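Local coordinates for 3',5'-cyclic-nucleotide phosphodiesterase 1 (Saccharomyces cerevisiae, PDB 4OJV), which has the metallo-beta-lactamase-like fold of the class-II cyclic-nucleotide phosphodiesterase family and carries two zinc ions, at residues E343-A348 with L356-A361. Numbering follows the deposited sequence.
Sequences ELRFLA and LRISIA
Ile358 sits at the apolar centre, resting its CD1 methyl on the helix surface between Leu344, Arg345 and Ala348. The methyl lies 3.9 Å from Leu344 CB, while the second branch of the isoleucine, CG2, meets Leu344 CD1 at 4.1 Å; the two side chains cross at about a right angle. With chi1 at -49°, CG1 of Ile358 stands opposite the carbonyl carbon, and its CD1 reaches the base of Leu344 while CG2 meets the end. One turn further along the helix, Ala348 CB meets Leu356 CD2 at 4.0 Å. Ile358 CD1 approaches the same alanine methyl more loosely.

At the polar edge, Arg345 runs extended from CG to NE, and Arg345 CG passes Ile358 CD1 at 4.3 Å. Arg345 NH2 then donates to Ile358 O (2.9 Å), meeting the oxygen almost head-on, in line with its carbonyl bond, while the N-H itself is bent (145°) and the oxygen lies 24° out of the guanidinium plane. A water accepts from both Arg345 NE and Ile358 N, each at 2.9 Å, so the guanidinium engages both backbone polar groups of Ile358, one directly and one through water. Arg345 NH2 also makes a weak hydrogen bond to Ile80 O.

The segments run nearly antiparallel, their axes approaching to 9.3 Å, as the helix and second strand of a beta-alpha-beta crossover that starts with strand 321-325. Strand 357-360, outermost in its mixed sheet within this chain, pairs parallel with strand 321-325, and helix 336-350 packs on one face; beyond the contact, Leu344 also touches Ile301 of helix 297-311 and Val324 of strand 321-325.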
loop_
_atom_site.group_PDB
_atom_site.type_symbol
_atom_site.label_atom_id
_atom_site.label_comp_id
_atom_site.label_asym_id
_atom_site.label_seq_id
_atom_site.Cartn_x
_atom_site.Cartn_y
_atom_site.Cartn_z
ATOM N N GLU A 343 9.408 7.646 -26.527
ATOM C CA GLU A 343 10.791 7.205 -26.667
ATOM C C GLU A 343 10.883 5.771 -27.164
ATOM O O GLU A 343 11.688 5.457 -28.051
ATOM C CB GLU A 343 11.565 7.407 -25.358
ATOM C CG GLU A 343 11.766 8.884 -25.043
ATOM C CD GLU A 343 12.419 9.157 -23.700
ATOM O OE1 GLU A 343 12.468 8.263 -22.827
ATOM O OE2 GLU A 343 12.895 10.293 -23.507
ATOM N N LEU A 344 10.043 4.896 -26.615
ATOM C CA LEU A 344 10.020 3.504 -27.061
ATOM C C LEU A 344 9.587 3.380 -28.521
ATOM O O LEU A 344 10.201 2.632 -29.292
ATOM C CB LEU A 344 9.106 2.662 -26.172
ATOM C CG LEU A 344 9.628 2.343 -24.771
ATOM C CD1 LEU A 344 8.511 1.763 -23.918
ATOM C CD2 LEU A 344 10.804 1.389 -24.811
ATOM N N ARG A 345 8.543 4.106 -28.900
ATOM C CA ARG A 345 8.054 4.058 -30.282
ATOM C C ARG A 345 9.098 4.598 -31.261
ATOM O O ARG A 345 9.294 4.032 -32.346
ATOM C CB ARG A 345 6.731 4.803 -30.415
ATOM C CG ARG A 345 5.567 4.044 -29.805
ATOM C CD ARG A 345 4.290 4.856 -29.870
ATOM N NE ARG A 345 3.150 4.081 -29.384
ATOM C CZ ARG A 345 1.979 4.602 -29.031
ATOM N NH1 ARG A 345 1.779 5.912 -29.087
ATOM N NH2 ARG A 345 1.003 3.812 -28.605
ATOM N N PHE A 346 9.779 5.671 -30.859
ATOM C CA PHE A 346 10.835 6.251 -31.689
ATOM C C PHE A 346 11.982 5.260 -31.876
ATOM O O PHE A 346 12.447 5.038 -33.001
ATOM C CB PHE A 346 11.351 7.560 -31.083
ATOM C CG PHE A 346 12.474 8.187 -31.867
ATOM C CD1 PHE A 346 13.797 7.824 -31.625
ATOM C CD2 PHE A 346 12.209 9.137 -32.849
ATOM C CE1 PHE A 346 14.835 8.393 -32.350
ATOM C CE2 PHE A 346 13.245 9.712 -33.574
ATOM C CZ PHE A 346 14.556 9.337 -33.324
ATOM N N LEU A 347 12.435 4.655 -30.781
ATOM C CA LEU A 347 13.557 3.728 -30.829
ATOM C C LEU A 347 13.207 2.445 -31.578
ATOM O O LEU A 347 14.049 1.894 -32.290
ATOM C CB LEU A 347 14.094 3.425 -29.427
ATOM C CG LEU A 347 14.837 4.559 -28.710
ATOM C CD1 LEU A 347 14.999 4.237 -27.230
ATOM C CD2 LEU A 347 16.191 4.849 -29.353
ATOM N N ALA A 348 11.964 1.988 -31.444
ATOM C CA ALA A 348 11.508 0.816 -32.184
ATOM C C ALA A 348 11.539 1.083 -33.694
ATOM O O ALA A 348 11.980 0.226 -34.467
ATOM C CB ALA A 348 10.121 0.382 -31.731
ATOM N N LEU A 356 5.340 -3.315 -34.255
ATOM C CA LEU A 356 5.329 -3.514 -32.817
ATOM C C LEU A 356 4.311 -2.559 -32.203
ATOM O O LEU A 356 4.286 -1.376 -32.547
ATOM C CB LEU A 356 6.734 -3.227 -32.289
ATOM C CG LEU A 356 7.055 -3.459 -30.819
ATOM C CD1 LEU A 356 6.881 -4.925 -30.456
ATOM C CD2 LEU A 356 8.476 -3.006 -30.531
ATOM N N ARG A 357 3.465 -3.069 -31.308
ATOM C CA ARG A 357 2.380 -2.275 -30.733
ATOM C C ARG A 357 2.642 -2.064 -29.251
ATOM O O ARG A 357 2.579 -3.009 -28.458
ATOM C CB ARG A 357 1.039 -2.964 -30.963
ATOM C CG ARG A 357 0.715 -3.083 -32.439
ATOM C CD ARG A 357 -0.162 -4.266 -32.747
ATOM N NE ARG A 357 -0.295 -4.414 -34.191
ATOM C CZ ARG A 357 -1.353 -4.943 -34.787
ATOM N NH1 ARG A 357 -2.380 -5.375 -34.064
ATOM N NH2 ARG A 357 -1.386 -5.027 -36.110
ATOM N N ILE A 358 2.979 -0.828 -28.893
ATOM C CA ILE A 358 3.413 -0.488 -27.541
ATOM C C ILE A 358 2.329 0.321 -26.848
ATOM O O ILE A 358 1.825 1.304 -27.394
ATOM C CB ILE A 358 4.760 0.271 -27.540
ATOM C CG1 ILE A 358 5.794 -0.450 -28.422
ATOM C CG2 ILE A 358 5.258 0.447 -26.108
ATOM C CD1 ILE A 358 7.128 0.261 -28.524
ATOM N N SER A 359 1.971 -0.122 -25.645
ATOM C CA SER A 359 0.980 0.550 -24.815
ATOM C C SER A 359 1.508 0.611 -23.394
ATOM O O SER A 359 2.287 -0.245 -22.978
ATOM C CB SER A 359 -0.342 -0.230 -24.803
ATOM O OG SER A 359 -0.889 -0.359 -26.101
ATOM N N ILE A 360 1.064 1.605 -22.635
ATOM C CA ILE A 360 1.341 1.651 -21.199
ATOM C C ILE A 360 0.201 0.939 -20.482
ATOM O O ILE A 360 -0.966 1.162 -20.804
ATOM C CB ILE A 360 1.444 3.112 -20.682
ATOM C CG1 ILE A 360 2.460 3.938 -21.496
ATOM C CG2 ILE A 360 1.754 3.144 -19.189
ATOM C CD1 ILE A 360 3.898 3.471 -21.432
ATOM N N ALA A 361 0.539 0.095 -19.502
ATOM C CA ALA A 361 -0.454 -0.542 -18.632
ATOM C C ALA A 361 -1.168 0.496 -17.783
ATOM O O ALA A 361 -0.520 1.306 -17.124
ATOM C CB ALA A 361 0.204 -1.566 -17.719
HETATM O O HOH W 1 2.924 1.449 -30.619
#